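Local coordinates for putative NADPH:quinone reductase (Bacillus thuringiensis, PDB 3GMS), which is of unconfirmed function but probably reduces quinones with NADPH, as a member of the medium-chain dehydrogenase/reductase family, at residues Phe10-Pro16 and Leu49-Gly54; Tyr126-Thr131 and Phe266-Asn272. All coordinates share one frame; numbering follows the deposited sequence.

Contact 1 (Phe10-Pro16 and Leu49-Gly54)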
ATOM      1  N   PHE A  10       1.500 -16.322  13.286  1.00 25.88           N
ATOM      2  CA  PHE A  10       2.876 -16.527  13.751  1.00 26.64           C
ATOM      3  C   PHE A  10       2.938 -16.214  15.228  1.00 27.86           C
ATOM      4  O   PHE A  10       2.299 -15.277  15.700  1.00 27.23           O
ATOM      5  CB  PHE A  10       3.925 -15.695  12.995  1.00 26.56           C
ATOM      6  CG  PHE A  10       3.630 -14.202  12.946  1.00 28.28           C
ATOM      7  CD1 PHE A  10       4.347 -13.319  13.734  1.00 28.37           C
ATOM      8  CD2 PHE A  10       2.662 -13.696  12.068  1.00 26.63           C
ATOM      9  CE1 PHE A  10       4.086 -11.940  13.692  1.00 26.80           C
ATOM     10  CE2 PHE A  10       2.387 -12.325  12.018  1.00 27.90           C
ATOM     11  CZ  PHE A  10       3.107 -11.447  12.815  1.00 25.21           C
ATOM     12  N   HIS A  11       3.719 -17.016  15.936  1.00 27.75           N
ATOM     13  CA  HIS A  11       3.826 -16.917  17.403  1.00 28.70           C
ATOM     14  C   HIS A  11       5.131 -16.251  17.812  1.00 27.52           C
ATOM     15  O   HIS A  11       5.263 -15.824  18.950  1.00 28.75           O
ATOM     16  CB  HIS A  11       3.702 -18.300  18.042  1.00 28.86           C
ATOM     17  CG  HIS A  11       2.392 -18.965  17.783  1.00 29.31           C
ATOM     18  ND1 HIS A  11       1.374 -18.999  18.712  1.00 29.96           N
ATOM     19  CD2 HIS A  11       1.932 -19.624  16.696  1.00 30.13           C
ATOM     20  CE1 HIS A  11       0.339 -19.638  18.200  1.00 30.85           C
ATOM     21  NE2 HIS A  11       0.655 -20.037  16.981  1.00 30.89           N
ATOM     22  N   LYS A  12       6.068 -16.144  16.872  1.00 27.15           N
ATOM     23  CA  LYS A  12       7.300 -15.410  17.077  1.00 27.78           C
ATOM     24  C   LYS A  12       7.589 -14.608  15.818  1.00 28.05           C
ATOM     25  O   LYS A  12       7.124 -14.973  14.718  1.00 27.63           O
ATOM     26  CB  LYS A  12       8.489 -16.377  17.325  1.00 27.20           C
ATOM     27  CG  LYS A  12       8.307 -17.340  18.475  1.00 28.01           C
ATOM     28  CD  LYS A  12       9.687 -17.953  18.767  1.00 30.26           C
ATOM     29  CE  LYS A  12       9.659 -18.829  20.014  1.00 27.78           C
ATOM     30  NZ  LYS A  12       8.963 -20.131  19.781  1.00 25.39           N
ATOM     31  N   PHE A  13       8.346 -13.526  15.962  1.00 27.52           N
ATOM     32  CA  PHE A  13       8.830 -12.807  14.799  1.00 28.32           C
ATOM     33  C   PHE A  13       9.975 -13.607  14.180  1.00 29.25           C
ATOM     34  O   PHE A  13      10.641 -14.389  14.872  1.00 29.75           O
ATOM     35  CB  PHE A  13       9.313 -11.396  15.173  1.00 27.33           C
ATOM     36  CG  PHE A  13       8.243 -10.510  15.775  1.00 28.88           C
ATOM     37  CD1 PHE A  13       7.088 -10.173  15.056  1.00 28.46           C
ATOM     38  CD2 PHE A  13       8.424  -9.968  17.059  1.00 31.14           C
ATOM     39  CE1 PHE A  13       6.105  -9.331  15.619  1.00 27.27           C
ATOM     40  CE2 PHE A  13       7.451  -9.122  17.633  1.00 32.92           C
ATOM     41  CZ  PHE A  13       6.296  -8.799  16.903  1.00 31.18           C
ATOM     42  N   GLY A  14      10.170 -13.447  12.881  1.00 29.50           N
ATOM     43  CA  GLY A  14      11.303 -14.052  12.176  1.00 30.10           C
ATOM     44  C   GLY A  14      11.010 -14.080  10.703  1.00 30.88           C
ATOM     45  O   GLY A  14      10.095 -13.391  10.234  1.00 29.78           O
ATOM     46  N   ASN A  15      11.796 -14.845   9.961  1.00 30.81           N
ATOM     47  CA  ASN A  15      11.531 -15.049   8.531  1.00 31.92           C
ATOM     48  C   ASN A  15      10.155 -15.693   8.386  1.00 31.11           C
ATOM     49  O   ASN A  15       9.833 -16.642   9.078  1.00 29.05           O
ATOM     50  CB  ASN A  15      12.606 -15.955   7.913  1.00 33.58           C
ATOM     51  CG  ASN A  15      14.000 -15.369   8.014  1.00 37.16           C
ATOM     52  OD1 ASN A  15      14.195 -14.162   7.865  1.00 42.76           O
ATOM     53  ND2 ASN A  15      15.002 -16.241   8.227  1.00 42.10           N
ATOM     54  N   PRO A  16       9.302 -15.138   7.503  1.00 30.92           N
ATOM     55  CA  PRO A  16       7.965 -15.726   7.392  1.00 31.27           C
ATOM     56  C   PRO A  16       8.018 -17.232   7.097  1.00 30.99           C
ATOM     57  O   PRO A  16       7.177 -18.003   7.593  1.00 30.43           O
ATOM     58  CB  PRO A  16       7.339 -14.942   6.228  1.00 30.65           C
ATOM     59  CG  PRO A  16       7.985 -13.592   6.313  1.00 30.18           C
ATOM     60  CD  PRO A  16       9.448 -13.924   6.679  1.00 31.79           C
ATOM     61  N   LEU A  49       4.454  -8.300   5.079  1.00 23.24           N
ATOM     62  CA  LEU A  49       5.546  -9.133   5.624  1.00 23.44           C
ATOM     63  C   LEU A  49       6.416  -8.464   6.686  1.00 24.23           C
ATOM     64  O   LEU A  49       6.985  -9.142   7.562  1.00 24.75           O
ATOM     65  CB  LEU A  49       6.439  -9.647   4.502  1.00 22.78           C
ATOM     66  CG  LEU A  49       5.735 -10.375   3.370  1.00 22.45           C
ATOM     67  CD1 LEU A  49       6.783 -10.876   2.363  1.00 25.41           C
ATOM     68  CD2 LEU A  49       4.883 -11.504   3.924  1.00 22.63           C
ATOM     69  N   ILE A  50       6.565  -7.152   6.590  1.00 24.34           N
ATOM     70  CA  ILE A  50       7.386  -6.390   7.536  1.00 26.25           C
ATOM     71  C   ILE A  50       7.028  -6.673   9.020  1.00 26.21           C
ATOM     72  O   ILE A  50       7.931  -6.935   9.837  1.00 26.21           O
ATOM     73  CB  ILE A  50       7.348  -4.865   7.200  1.00 26.07           C
ATOM     74  CG1 ILE A  50       7.948  -4.626   5.809  1.00 28.46           C
ATOM     75  CG2 ILE A  50       8.112  -4.046   8.285  1.00 30.19           C
ATOM     76  CD1 ILE A  50       7.950  -3.149   5.368  1.00 33.57           C
ATOM     77  N   PRO A  51       5.724  -6.664   9.387  1.00 26.56           N
ATOM     78  CA  PRO A  51       5.468  -6.950  10.801  1.00 26.74           C
ATOM     79  C   PRO A  51       5.893  -8.353  11.251  1.00 27.43           C
ATOM     80  O   PRO A  51       6.197  -8.548  12.439  1.00 26.77           O
ATOM     81  CB  PRO A  51       3.946  -6.831  10.948  1.00 27.09           C
ATOM     82  CG  PRO A  51       3.432  -6.280   9.633  1.00 27.72           C
ATOM     83  CD  PRO A  51       4.556  -6.104   8.681  1.00 26.76           C
ATOM     84  N   ILE A  52       5.888  -9.320  10.326  1.00 27.26           N
ATOM     85  CA  ILE A  52       6.217 -10.683  10.672  1.00 28.34           C
ATOM     86  C   ILE A  52       7.670 -10.704  11.140  1.00 29.49           C
ATOM     87  O   ILE A  52       7.997 -11.427  12.056  1.00 30.75           O
ATOM     88  CB  ILE A  52       6.027 -11.663   9.497  1.00 28.11           C
ATOM     89  CG1 ILE A  52       4.577 -11.578   8.980  1.00 26.83           C
ATOM     90  CG2 ILE A  52       6.349 -13.099   9.940  1.00 28.36           C
ATOM     91  CD1 ILE A  52       4.348 -12.344   7.665  1.00 26.22           C
ATOM     92  N   THR A  53       8.527  -9.915  10.500  1.00 30.41           N
ATOM     93  CA  THR A  53       9.954  -9.919  10.794  1.00 31.49           C
ATOM     94  C   THR A  53      10.359  -9.336  12.150  1.00 33.12           C
ATOM     95  O   THR A  53      11.521  -9.476  12.541  1.00 33.30           O
ATOM     96  CB  THR A  53      10.737  -9.114   9.768  1.00 31.90           C
ATOM     97  OG1 THR A  53      10.378  -7.731   9.902  1.00 31.79           O
ATOM     98  CG2 THR A  53      10.474  -9.623   8.372  1.00 32.15           C
ATOM     99  N   GLY A  54       9.431  -8.690  12.855  1.00 33.39           N
ATOM    100  CA  GLY A  54       9.726  -8.104  14.155  1.00 35.96           C
ATOM    101  C   GLY A  54      10.168  -6.661  14.140  1.00 37.76           C
ATOM    102  O   GLY A  54      10.418  -6.095  15.209  1.00 38.40           O
TER

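Contact 2 (Tyr126-Thr131 and Phe266-Asn272)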
ATOM      1  N   TYR A 126      -6.832  -0.743  -0.929  1.00 19.44           N
ATOM      2  CA  TYR A 126      -6.515  -0.044   0.316  1.00 19.11           C
ATOM      3  C   TYR A 126      -5.100   0.494   0.363  1.00 19.63           C
ATOM      4  O   TYR A 126      -4.874   1.664   0.188  1.00 18.42           O
ATOM      5  CB  TYR A 126      -6.805  -0.969   1.489  1.00 20.25           C
ATOM      6  CG  TYR A 126      -6.485  -0.451   2.891  1.00 19.57           C
ATOM      7  CD1 TYR A 126      -6.517   0.930   3.217  1.00 20.37           C
ATOM      8  CD2 TYR A 126      -6.223  -1.375   3.904  1.00 18.04           C
ATOM      9  CE1 TYR A 126      -6.245   1.350   4.527  1.00 20.38           C
ATOM     10  CE2 TYR A 126      -5.962  -0.974   5.213  1.00 19.96           C
ATOM     11  CZ  TYR A 126      -5.981   0.394   5.511  1.00 21.26           C
ATOM     12  OH  TYR A 126      -5.719   0.804   6.802  1.00 20.76           O
ATOM     13  N   ILE A 127      -4.115  -0.362   0.572  1.00 19.75           N
ATOM     14  CA  ILE A 127      -2.839   0.148   1.021  1.00 20.22           C
ATOM     15  C   ILE A 127      -2.123   1.081   0.025  1.00 19.55           C
ATOM     16  O   ILE A 127      -1.794   2.204   0.380  1.00 19.91           O
ATOM     17  CB  ILE A 127      -1.885  -1.041   1.433  1.00 20.84           C
ATOM     18  CG1 ILE A 127      -2.455  -1.757   2.681  1.00 19.91           C
ATOM     19  CG2 ILE A 127      -0.501  -0.511   1.774  1.00 22.36           C
ATOM     20  CD1 ILE A 127      -2.468  -0.904   3.932  1.00 22.52           C
ATOM     21  N   ASN A 128      -1.877   0.603  -1.184  1.00 19.95           N
ATOM     22  CA  ASN A 128      -1.200   1.420  -2.187  1.00 20.15           C
ATOM     23  C   ASN A 128      -2.039   2.612  -2.719  1.00 20.24           C
ATOM     24  O   ASN A 128      -1.480   3.736  -2.780  1.00 21.77           O
ATOM     25  CB  ASN A 128      -0.609   0.540  -3.296  1.00 20.03           C
ATOM     26  CG  ASN A 128       0.470  -0.362  -2.754  1.00 21.52           C
ATOM     27  OD1 ASN A 128       1.268   0.096  -1.946  1.00 27.60           O
ATOM     28  ND2 ASN A 128       0.462  -1.642  -3.125  1.00 26.29           N
ATOM     29  N   PRO A 129      -3.337   2.408  -3.054  1.00 20.68           N
ATOM     30  CA  PRO A 129      -4.114   3.531  -3.580  1.00 21.05           C
ATOM     31  C   PRO A 129      -4.355   4.593  -2.531  1.00 21.40           C
ATOM     32  O   PRO A 129      -4.188   5.780  -2.825  1.00 21.69           O
ATOM     33  CB  PRO A 129      -5.440   2.884  -4.047  1.00 21.41           C
ATOM     34  CG  PRO A 129      -5.068   1.484  -4.336  1.00 23.18           C
ATOM     35  CD  PRO A 129      -4.067   1.138  -3.239  1.00 20.96           C
ATOM     36  N   LEU A 130      -4.758   4.192  -1.320  1.00 20.66           N
ATOM     37  CA  LEU A 130      -4.956   5.199  -0.288  1.00 20.34           C
ATOM     38  C   LEU A 130      -3.680   6.005   0.070  1.00 20.31           C
ATOM     39  O   LEU A 130      -3.745   7.212   0.208  1.00 20.01           O
ATOM     40  CB  LEU A 130      -5.606   4.600   0.945  1.00 20.50           C
ATOM     41  CG  LEU A 130      -6.191   5.558   1.957  1.00 21.15           C
ATOM     42  CD1 LEU A 130      -7.308   6.430   1.385  1.00 21.70           C
ATOM     43  CD2 LEU A 130      -6.695   4.702   3.116  1.00 19.40           C
ATOM     44  N   THR A 131      -2.539   5.325   0.168  1.00 20.29           N
ATOM     45  CA  THR A 131      -1.248   5.975   0.388  1.00 20.05           C
ATOM     46  C   THR A 131      -0.895   6.948  -0.746  1.00 20.59           C
ATOM     47  O   THR A 131      -0.514   8.128  -0.485  1.00 20.38           O
ATOM     48  CB  THR A 131      -0.106   4.954   0.611  1.00 20.09           C
ATOM     49  OG1 THR A 131      -0.396   4.187   1.789  1.00 18.88           O
ATOM     50  CG2 THR A 131       1.236   5.687   0.841  1.00 20.35           C
ATOM     51  N   PHE A 266       5.503   9.695   6.338  1.00 23.93           N
ATOM     52  CA  PHE A 266       4.073   9.390   6.213  1.00 24.00           C
ATOM     53  C   PHE A 266       3.779   7.967   6.668  1.00 24.80           C
ATOM     54  O   PHE A 266       4.473   7.017   6.270  1.00 24.61           O
ATOM     55  CB  PHE A 266       3.580   9.562   4.773  1.00 23.23           C
ATOM     56  CG  PHE A 266       2.131   9.251   4.605  1.00 23.73           C
ATOM     57  CD1 PHE A 266       1.166  10.243   4.858  1.00 22.39           C
ATOM     58  CD2 PHE A 266       1.722   7.971   4.183  1.00 23.05           C
ATOM     59  CE1 PHE A 266      -0.189   9.941   4.726  1.00 22.66           C
ATOM     60  CE2 PHE A 266       0.391   7.649   4.065  1.00 23.73           C
ATOM     61  CZ  PHE A 266      -0.585   8.639   4.315  1.00 20.63           C
ATOM     62  N   HIS A 267       2.733   7.813   7.477  1.00 25.81           N
ATOM     63  CA  HIS A 267       2.241   6.497   7.950  1.00 26.98           C
ATOM     64  C   HIS A 267       0.725   6.474   7.701  1.00 25.34           C
ATOM     65  O   HIS A 267       0.002   7.270   8.317  1.00 24.79           O
ATOM     66  CB  HIS A 267       2.374   6.411   9.484  1.00 28.10           C
ATOM     67  CG  HIS A 267       3.780   6.542  10.012  1.00 32.65           C
ATOM     68  ND1 HIS A 267       4.599   5.448  10.230  1.00 35.38           N
ATOM     69  CD2 HIS A 267       4.502   7.628  10.394  1.00 35.57           C
ATOM     70  CE1 HIS A 267       5.768   5.854  10.700  1.00 35.15           C
ATOM     71  NE2 HIS A 267       5.737   7.172  10.808  1.00 34.08           N
ATOM     72  N   LEU A 268       0.230   5.544   6.886  1.00 25.07           N
ATOM     73  CA  LEU A 268      -1.226   5.363   6.776  1.00 24.58           C
ATOM     74  C   LEU A 268      -1.878   5.091   8.145  1.00 24.37           C
ATOM     75  O   LEU A 268      -2.983   5.560   8.446  1.00 23.75           O
ATOM     76  CB  LEU A 268      -1.537   4.222   5.803  1.00 25.05           C
ATOM     77  CG  LEU A 268      -2.863   4.273   5.044  1.00 26.21           C
ATOM     78  CD1 LEU A 268      -3.178   5.644   4.424  1.00 25.85           C
ATOM     79  CD2 LEU A 268      -2.890   3.183   3.954  1.00 26.31           C
ATOM     80  N   ARG A 269      -1.168   4.354   8.989  1.00 24.84           N
ATOM     81  CA  ARG A 269      -1.534   4.163  10.402  1.00 26.25           C
ATOM     82  C   ARG A 269      -2.037   5.472  11.046  1.00 25.63           C
ATOM     83  O   ARG A 269      -3.096   5.512  11.716  1.00 25.34           O
ATOM     84  CB  ARG A 269      -0.243   3.744  11.134  1.00 27.03           C
ATOM     85  CG  ARG A 269      -0.373   3.247  12.516  1.00 33.72           C
ATOM     86  CD  ARG A 269       0.715   2.210  12.706  1.00 37.70           C
ATOM     87  NE  ARG A 269       2.026   2.841  12.882  1.00 41.66           N
ATOM     88  CZ  ARG A 269       2.401   3.427  14.017  1.00 44.19           C
ATOM     89  NH1 ARG A 269       1.555   3.460  15.049  1.00 41.73           N
ATOM     90  NH2 ARG A 269       3.610   3.967  14.129  1.00 47.10           N
ATOM     91  N   HIS A 270      -1.247   6.520  10.868  1.00 23.88           N
ATOM     92  CA  HIS A 270      -1.544   7.810  11.455  1.00 25.96           C
ATOM     93  C   HIS A 270      -2.662   8.514  10.731  1.00 23.37           C
ATOM     94  O   HIS A 270      -3.581   8.998  11.372  1.00 22.38           O
ATOM     95  CB  HIS A 270      -0.269   8.655  11.466  1.00 28.35           C
ATOM     96  CG  HIS A 270       0.791   8.058  12.334  1.00 35.28           C
ATOM     97  ND1 HIS A 270       0.504   7.463  13.549  1.00 39.37           N
ATOM     98  CD2 HIS A 270       2.122   7.929  12.158  1.00 38.15           C
ATOM     99  CE1 HIS A 270       1.625   7.030  14.101  1.00 41.13           C
ATOM    100  NE2 HIS A 270       2.616   7.286  13.264  1.00 42.50           N
ATOM    101  N   TRP A 271      -2.590   8.552   9.400  1.00 21.47           N
ATOM    102  CA  TRP A 271      -3.658   9.217   8.627  1.00 21.74           C
ATOM    103  C   TRP A 271      -5.060   8.688   8.995  1.00 21.80           C
ATOM    104  O   TRP A 271      -6.018   9.469   9.213  1.00 22.81           O
ATOM    105  CB  TRP A 271      -3.431   9.086   7.136  1.00 20.17           C
ATOM    106  CG  TRP A 271      -4.438   9.957   6.377  1.00 20.78           C
ATOM    107  CD1 TRP A 271      -4.389  11.302   6.237  1.00 20.99           C
ATOM    108  CD2 TRP A 271      -5.644   9.515   5.725  1.00 22.25           C
ATOM    109  NE1 TRP A 271      -5.486  11.741   5.487  1.00 22.23           N
ATOM    110  CE2 TRP A 271      -6.266  10.666   5.166  1.00 23.16           C
ATOM    111  CE3 TRP A 271      -6.244   8.262   5.532  1.00 21.80           C
ATOM    112  CZ2 TRP A 271      -7.473  10.599   4.445  1.00 23.81           C
ATOM    113  CZ3 TRP A 271      -7.427   8.184   4.784  1.00 23.29           C
ATOM    114  CH2 TRP A 271      -8.034   9.359   4.258  1.00 21.47           C
ATOM    115  N   ASN A 272      -5.183   7.365   9.048  1.00 22.14           N
ATOM    116  CA  ASN A 272      -6.417   6.697   9.499  1.00 22.48           C
ATOM    117  C   ASN A 272      -6.984   7.285  10.786  1.00 22.90           C
ATOM    118  O   ASN A 272      -8.202   7.382  10.928  1.00 22.76           O
ATOM    119  CB  ASN A 272      -6.176   5.199   9.721  1.00 23.17           C
ATOM    120  CG  ASN A 272      -6.100   4.395   8.414  1.00 21.39           C
ATOM    121  OD1 ASN A 272      -6.292   4.923   7.321  1.00 22.65           O
ATOM    122  ND2 ASN A 272      -5.820   3.094   8.544  1.00 22.02           N
TER

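Contact 1 (Phe10-Pro16 and Leu49-Gly54)
Ile-52 lies against the face of the Phe-10 ring: its CA stands 4.2 Å from the ring centroid, a CH-pi contact, while CG1 reaches Phe-10 CE2 at 3.8 Å. Phe-10 can meet it this way because its CG sits between the backbone N and the carbonyl carbon (chi1 53°). The second branch of Ile-52, CG2, stands over the centre of the Phe-10 ring and reaches on to Pro-16 CG at 4.0 Å, so one branch serves both and one isoleucine fills the bend between Phe-10 and Pro-16. Beyond it, Leu-49 CD2 touches Pro-16 CG more loosely.

Phe-13 packs on backbone instead. Gly-54, with no side chain, brings its CA directly over one face of the ring, offset toward the rim, 3.6 Å from the centroid. Ile-52 O lies at the edge of the same ring, near its plane, and Pro-51 O comes to 3.2 Å from Phe-13 CD1.

Just after Phe-13, Gly-14 N donates a hydrogen bond to Ile-52 O at 3.1 Å. The bond is fairly straight, 157° at the hydrogen. Its donor is tilted 27° from the carbonyl plane. Phe-13 CA also approaches Ile-52 O, and Thr-53 CA approaches Gly-14 O at 3.5 Å, both as CA-H...O contacts. Helix 310-318 adds Val-314 and Gln-318 against Pro-16 and Leu-49. The chemistry is thus mainly apolar, with a single conventional hydrogen bond fixing the turn after strand 4-10 against the irregular helical turn 50-53 of the GroES-like domain.

Contact 2 (Tyr126-Thr131 and Phe266-Asn272)
Tyr-126 and Asn-272 reach for each other from opposite directions, ring and amide nearly coplanar with 12° between their planes. Asn-272 ND2 donates to Tyr-126 OH at 2.9 Å (154° at the hydrogen), and the hydroxyl oxygen lies in the amide plane. The other end of that amide is held too, since Asn-272 OD1 accepts from Trp-280 NE1 of helix 277-292.

Next to this polar pair Leu-268 projects between the side chains of helix 127-139. Its CD2 branch comes to 3.9 Å from Tyr-126 CE1, obliquely to the ring, and also touches Ile-127 CD1 and Thr-131 OG1. Its CD1 branch meets Leu-130 CD2 at 3.9 Å, the two leucines crossing at about a right angle. Leu-130 and Trp-271 cross in the same way, Leu-130 CD1 meeting Trp-271 CZ3 at 3.8 Å, while the indole NE1 bonds to Glu-138.

Thr-131 is split between two tasks. With OG1 beside the backbone N, the hydroxyl donates back to Ile-127 O at 2.8 Å, an oxygen that also takes the amide of Thr-131. The methyl CG2 points instead to Phe-266 CE2, at 3.9 Å. Helix 268-274 follows strand 262-265, the last of the parallel Rossmann-type sheet, and packs here on the start of helix 127-139. The axes of the short segments 127-131 and 268-272 approach to 11.4 Å, at 66°, so side chains rather than backbones make the junction. With both ends of the Asn-272 amide bonded, its flip is fixed beside the apolar cluster around Leu-268.

Contact 1 closes before contact 2 opens, so the two follow in series along the chain. Their centres are 21 Å apart and their nearest atoms about 9 Å, without touching. Contact 1 lies toward the periphery, where the loop after strand 4-10 meets the loop after helix 46-49, beside helix 310-318. Contact 2 is nearer the centre of the chain, joining the start of helix 127-139 to helix 268-274, which follows strand 262-265 at one edge of the six-stranded parallel sheet. One contact thus ties together the GroES-like side, whereas the other packs helix 127-139 on a helix following the edge strand of the Rossmann-type sheet in this two-domain reductase fold.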